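Protein (sliding clamp) (Enterobacteria phage RB69, PDB 1B77) probably encircles DNA as a ring of three subunits and tethers the phage replicative polymerase to its template for processive synthesis. Local coordinates at residues V155-G159 against L160-K164; L11-F14 against A15-N18. One frame throughout, in Å; residues are numbered along the deposited sequence.

Contact 1 (V155-G159 against L160-K164)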
loop_
_atom_site.group_PDB
_atom_site.type_symbol
_atom_site.label_atom_id
_atom_site.label_comp_id
_atom_site.label_asym_id
_atom_site.label_seq_id
_atom_site.Cartn_x
_atom_site.Cartn_y
_atom_site.Cartn_z
ATOM N N VAL A 155 6.202 -2.434 28.888
ATOM C CA VAL A 155 7.238 -3.442 28.719
ATOM C C VAL A 155 8.571 -3.060 29.371
ATOM O O VAL A 155 9.115 -3.814 30.184
ATOM C CB VAL A 155 7.476 -3.736 27.228
ATOM C CG1 VAL A 155 8.494 -4.857 27.078
ATOM C CG2 VAL A 155 6.160 -4.119 26.558
ATOM N N GLU A 156 9.088 -1.888 29.022
ATOM C CA GLU A 156 10.359 -1.433 29.568
ATOM C C GLU A 156 10.186 -0.509 30.776
ATOM O O GLU A 156 11.168 -0.034 31.345
ATOM C CB GLU A 156 11.147 -0.702 28.480
ATOM C CG GLU A 156 10.571 0.657 28.134
ATOM C CD GLU A 156 11.285 1.326 26.974
ATOM O OE1 GLU A 156 12.537 1.336 26.965
ATOM O OE2 GLU A 156 10.585 1.855 26.077
ATOM N N ASP A 157 8.939 -0.256 31.161
ATOM C CA ASP A 157 8.646 0.624 32.287
ATOM C C ASP A 157 7.529 0.015 33.118
ATOM O O ASP A 157 6.468 0.609 33.310
ATOM C CB ASP A 157 8.247 2.005 31.759
ATOM C CG ASP A 157 7.942 2.996 32.866
ATOM O OD1 ASP A 157 8.652 2.995 33.893
ATOM O OD2 ASP A 157 6.994 3.789 32.697
ATOM N N SER A 158 7.797 -1.185 33.613
ATOM C CA SER A 158 6.861 -1.957 34.423
ATOM C C SER A 158 6.083 -1.173 35.488
ATOM O O SER A 158 4.963 -1.549 35.833
ATOM C CB SER A 158 7.615 -3.119 35.084
ATOM O OG SER A 158 6.724 -3.999 35.743
ATOM N N GLY A 159 6.661 -0.089 36.001
ATOM C CA GLY A 159 5.976 0.685 37.029
ATOM C C GLY A 159 5.280 1.968 36.594
ATOM O O GLY A 159 4.715 2.687 37.426
ATOM N N LEU A 160 5.316 2.257 35.295
ATOM C CA LEU A 160 4.687 3.459 34.750
ATOM C C LEU A 160 5.155 4.720 35.456
ATOM O O LEU A 160 4.352 5.443 36.041
ATOM C CB LEU A 160 3.162 3.362 34.847
ATOM C CG LEU A 160 2.457 2.385 33.903
ATOM C CD1 LEU A 160 2.966 0.979 34.128
ATOM C CD2 LEU A 160 0.956 2.448 34.142
ATOM N N THR A 161 6.454 4.987 35.391
ATOM C CA THR A 161 7.016 6.168 36.040
ATOM C C THR A 161 7.764 7.058 35.057
ATOM O O THR A 161 8.275 8.120 35.422
ATOM C CB THR A 161 7.988 5.781 37.172
ATOM O OG1 THR A 161 9.140 5.138 36.614
ATOM C CG2 THR A 161 7.318 4.839 38.154
ATOM N N ARG A 162 7.839 6.617 33.807
ATOM C CA ARG A 162 8.528 7.387 32.784
ATOM C C ARG A 162 7.626 7.602 31.578
ATOM O O ARG A 162 7.649 6.834 30.619
ATOM C CB ARG A 162 9.821 6.673 32.367
ATOM C CG ARG A 162 10.831 6.536 33.503
ATOM C CD ARG A 162 12.155 5.919 33.047
ATOM N NE ARG A 162 12.065 4.488 32.753
ATOM C CZ ARG A 162 11.770 3.550 33.652
ATOM N NH1 ARG A 162 11.529 3.880 34.918
ATOM N NH2 ARG A 162 11.728 2.273 33.288
ATOM N N PRO A 163 6.803 8.658 31.619
ATOM C CA PRO A 163 5.908 8.933 30.494
ATOM C C PRO A 163 6.671 9.385 29.259
ATOM O O PRO A 163 7.598 10.191 29.344
ATOM C CB PRO A 163 4.997 10.023 31.041
ATOM C CG PRO A 163 5.913 10.771 31.959
ATOM C CD PRO A 163 6.610 9.648 32.693
ATOM N N LYS A 164 6.277 8.852 28.112
ATOM C CA LYS A 164 6.900 9.200 26.846
ATOM C C LYS A 164 6.014 10.233 26.162
ATOM O O LYS A 164 6.419 10.882 25.197
ATOM C CB LYS A 164 7.032 7.950 25.978
ATOM C CG LYS A 164 7.710 6.790 26.709
ATOM C CD LYS A 164 8.083 5.659 25.769
ATOM C CE LYS A 164 9.198 6.078 24.822
ATOM N NZ LYS A 164 9.571 4.990 23.878
HETATM O O HOH W 1 11.127 2.646 30.357
HETATM O O HOH W 2 7.156 4.277 29.801
#
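The guanidinium of Arg162 carries Asp157 OD1 over one face and has the backbone oxygen of Glu156 at an edge, near its plane. OD1 stands 2.9 Å above the guanidinium plane, displaced from the centre of the group, and the carboxylate is turned 63° against the guanidinium. With OD1 3.2 Å from Arg162 NH1, this is a salt bridge of charges alone: no N-H points at the oxygen. The edge contact, Arg162 NH2 to Glu156 O at 3.1 Å, is a weak hydrogen bond, bent at the hydrogen to 123°. Water 1 joins the same two residues through weak bonds to Glu156 O and Arg162 NE.

The carboxylate also turns inward on its own loop. Its CG lies anti to the backbone N (chi1 -179°), which directs the oxygens at the amides ahead. Arg162 N donates to Asp157 OD2 over 3.2 Å, from above the carboxylate plane, and Thr161 N gives weak bonds to both oxygens. In the same stretch, a type I turn from Asp157 to Leu160 is closed by Leu160 N to Asp157 O at 2.8 Å. Water 2 donates to Asp157 OD2 and Arg162 O, a second link between these residues.

At the margin, Glu156 OE2 and Lys164 NZ form a long salt bridge of 4.0 Å; NZ is hydrogen-bonded to Leu133 O, and the Lys164 backbone to a second subunit.

Asp157 is the buried residue of an otherwise largely exposed hairpin loop. Its carboxylate ties it to the backbone of Thr161 and Arg162; these amides, a water and the arginine's positive field would probably keep it ionised.

Contact 2 (L11-F14 against A15-N18)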
loop_
_atom_site.group_PDB
_atom_site.type_symbol
_atom_site.label_atom_id
_atom_site.label_comp_id
_atom_site.label_asym_id
_atom_site.label_seq_id
_atom_site.Cartn_x
_atom_site.Cartn_y
_atom_site.Cartn_z
ATOM N N LEU A 11 -20.389 -0.172 12.074
ATOM C CA LEU A 11 -20.248 -1.621 12.170
ATOM C C LEU A 11 -18.810 -2.038 11.880
ATOM O O LEU A 11 -18.325 -3.046 12.400
ATOM C CB LEU A 11 -21.199 -2.319 11.192
ATOM C CG LEU A 11 -22.634 -2.428 11.700
ATOM C CD1 LEU A 11 -23.550 -2.932 10.599
ATOM C CD2 LEU A 11 -22.650 -3.365 12.923
ATOM N N LYS A 12 -18.133 -1.259 11.045
ATOM C CA LYS A 12 -16.750 -1.545 10.703
ATOM C C LYS A 12 -15.861 -1.278 11.926
ATOM O O LYS A 12 -14.878 -1.985 12.143
ATOM C CB LYS A 12 -16.304 -0.696 9.509
ATOM C CG LYS A 12 -15.184 -1.340 8.694
ATOM C CD LYS A 12 -14.789 -0.520 7.465
ATOM C CE LYS A 12 -13.715 -1.255 6.631
ATOM N NZ LYS A 12 -14.209 -2.541 6.003
ATOM N N ASN A 13 -16.205 -0.273 12.731
ATOM C CA ASN A 13 -15.424 0.006 13.939
ATOM C C ASN A 13 -15.644 -1.144 14.925
ATOM O O ASN A 13 -14.714 -1.576 15.598
ATOM C CB ASN A 13 -15.852 1.336 14.575
ATOM C CG ASN A 13 -15.224 1.563 15.956
ATOM O OD1 ASN A 13 -15.909 1.484 16.978
ATOM N ND2 ASN A 13 -13.925 1.847 15.985
ATOM N N PHE A 14 -16.877 -1.644 14.987
ATOM C CA PHE A 14 -17.220 -2.764 15.867
ATOM C C PHE A 14 -16.445 -4.041 15.493
ATOM O O PHE A 14 -15.957 -4.758 16.372
ATOM C CB PHE A 14 -18.736 -3.034 15.816
ATOM C CG PHE A 14 -19.571 -2.085 16.654
ATOM C CD1 PHE A 14 -19.170 -0.770 16.874
ATOM C CD2 PHE A 14 -20.785 -2.513 17.200
ATOM C CE1 PHE A 14 -19.970 0.110 17.625
ATOM C CE2 PHE A 14 -21.588 -1.644 17.949
ATOM C CZ PHE A 14 -21.177 -0.329 18.163
ATOM N N ALA A 15 -16.320 -4.320 14.195
ATOM C CA ALA A 15 -15.602 -5.512 13.740
ATOM C C ALA A 15 -14.143 -5.511 14.191
ATOM O O ALA A 15 -13.513 -6.567 14.270
ATOM C CB ALA A 15 -15.668 -5.628 12.219
ATOM N N SER A 16 -13.596 -4.333 14.476
ATOM C CA SER A 16 -12.219 -4.267 14.930
ATOM C C SER A 16 -12.182 -4.627 16.422
ATOM O O SER A 16 -11.124 -4.922 16.975
ATOM C CB SER A 16 -11.645 -2.868 14.709
ATOM O OG SER A 16 -12.202 -1.951 15.631
ATOM N N ILE A 17 -13.342 -4.594 17.071
ATOM C CA ILE A 17 -13.414 -4.949 18.486
ATOM C C ILE A 17 -13.661 -6.451 18.633
ATOM O O ILE A 17 -13.092 -7.097 19.508
ATOM C CB ILE A 17 -14.540 -4.186 19.209
ATOM C CG1 ILE A 17 -14.235 -2.687 19.192
ATOM C CG2 ILE A 17 -14.669 -4.698 20.653
ATOM C CD1 ILE A 17 -15.263 -1.831 19.871
ATOM N N ASN A 18 -14.516 -6.985 17.769
ATOM C CA ASN A 18 -14.869 -8.409 17.746
ATOM C C ASN A 18 -15.171 -8.684 16.268
ATOM O O ASN A 18 -16.034 -8.033 15.677
ATOM C CB ASN A 18 -16.130 -8.667 18.598
ATOM C CG ASN A 18 -16.442 -10.161 18.774
ATOM O OD1 ASN A 18 -16.194 -10.976 17.887
ATOM N ND2 ASN A 18 -17.009 -10.513 19.926
#
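Ile17 folds back over the last turn of helix 5-15, meeting the backbone oxygens of Asn13 and Phe14. Its CB lies 3.2 Å from Phe14 O. CG1, anti to its own carbonyl carbon (chi1 -64°), runs back toward the helix and reaches Asn13 O at 3.8 Å, with Phe14 O at nearly the same separation. CD1, at the end of the extended branch, comes to 4.4 Å from Asn13 OD1, a loose approach to an amide oxygen that is itself hydrogen-bonded to Tyr216 OH.

The two carbonyls beside Ile17 each take two donors. Phe14 O accepts Asn18 N at 3.0 Å, nearly straight on from the carbonyl (C=O...N 162°), and Ile17 N at 2.7 Å from well above the carbonyl plane. Asn13 O is shared by Ser16 N and the Ser16 hydroxyl. Placed between its backbone N and carbonyl carbon (chi1 72°), Ser16 OG turns back to donate to Asn13 O, slightly tilted from the carbonyl plane; the modelled 2.5 Å is very short at this resolution. Before them, Ala15 N to Leu11 O at 3.0 Å is an i to i+4 helical bond; the mixture of i to i+3 and i to i+4 spacings that follows keeps both Asn13 O and Phe14 O hydrogen-bonded where the helical pattern becomes irregular.

Asn18 ND2 is bonded to Arg32 O. Around this helix end, Leu11 and Phe14 touch Ile29 of strand 28-32, and Phe14 and Ile17 both reach Ala40 of strand 38-44, while Ala15 and Leu11 touch Leu57 and Leu61 of helix 57-64.

In the fold
Contact 1 belongs to the surface and contact 2 to a partly buried site: their centres lie about 25 Å and 8 Å from that of the chain, and about 30 Å from each other. No atoms touch between them, with nearest atoms about 20 Å apart, and no element is shared. Residues 155-164 lie in the loop between strands 146-152 and 165-171, in the C-terminal part of the protein; residues 11-18 carry helix 5-15 into the loop before strand 21-23, in the N-terminal part. The chemistry follows the location. The outer loop relies on a carboxylate, charged partners and waters, whereas the helix end depends on doubly used backbone carbonyls and on apolar side chains set against a sheet.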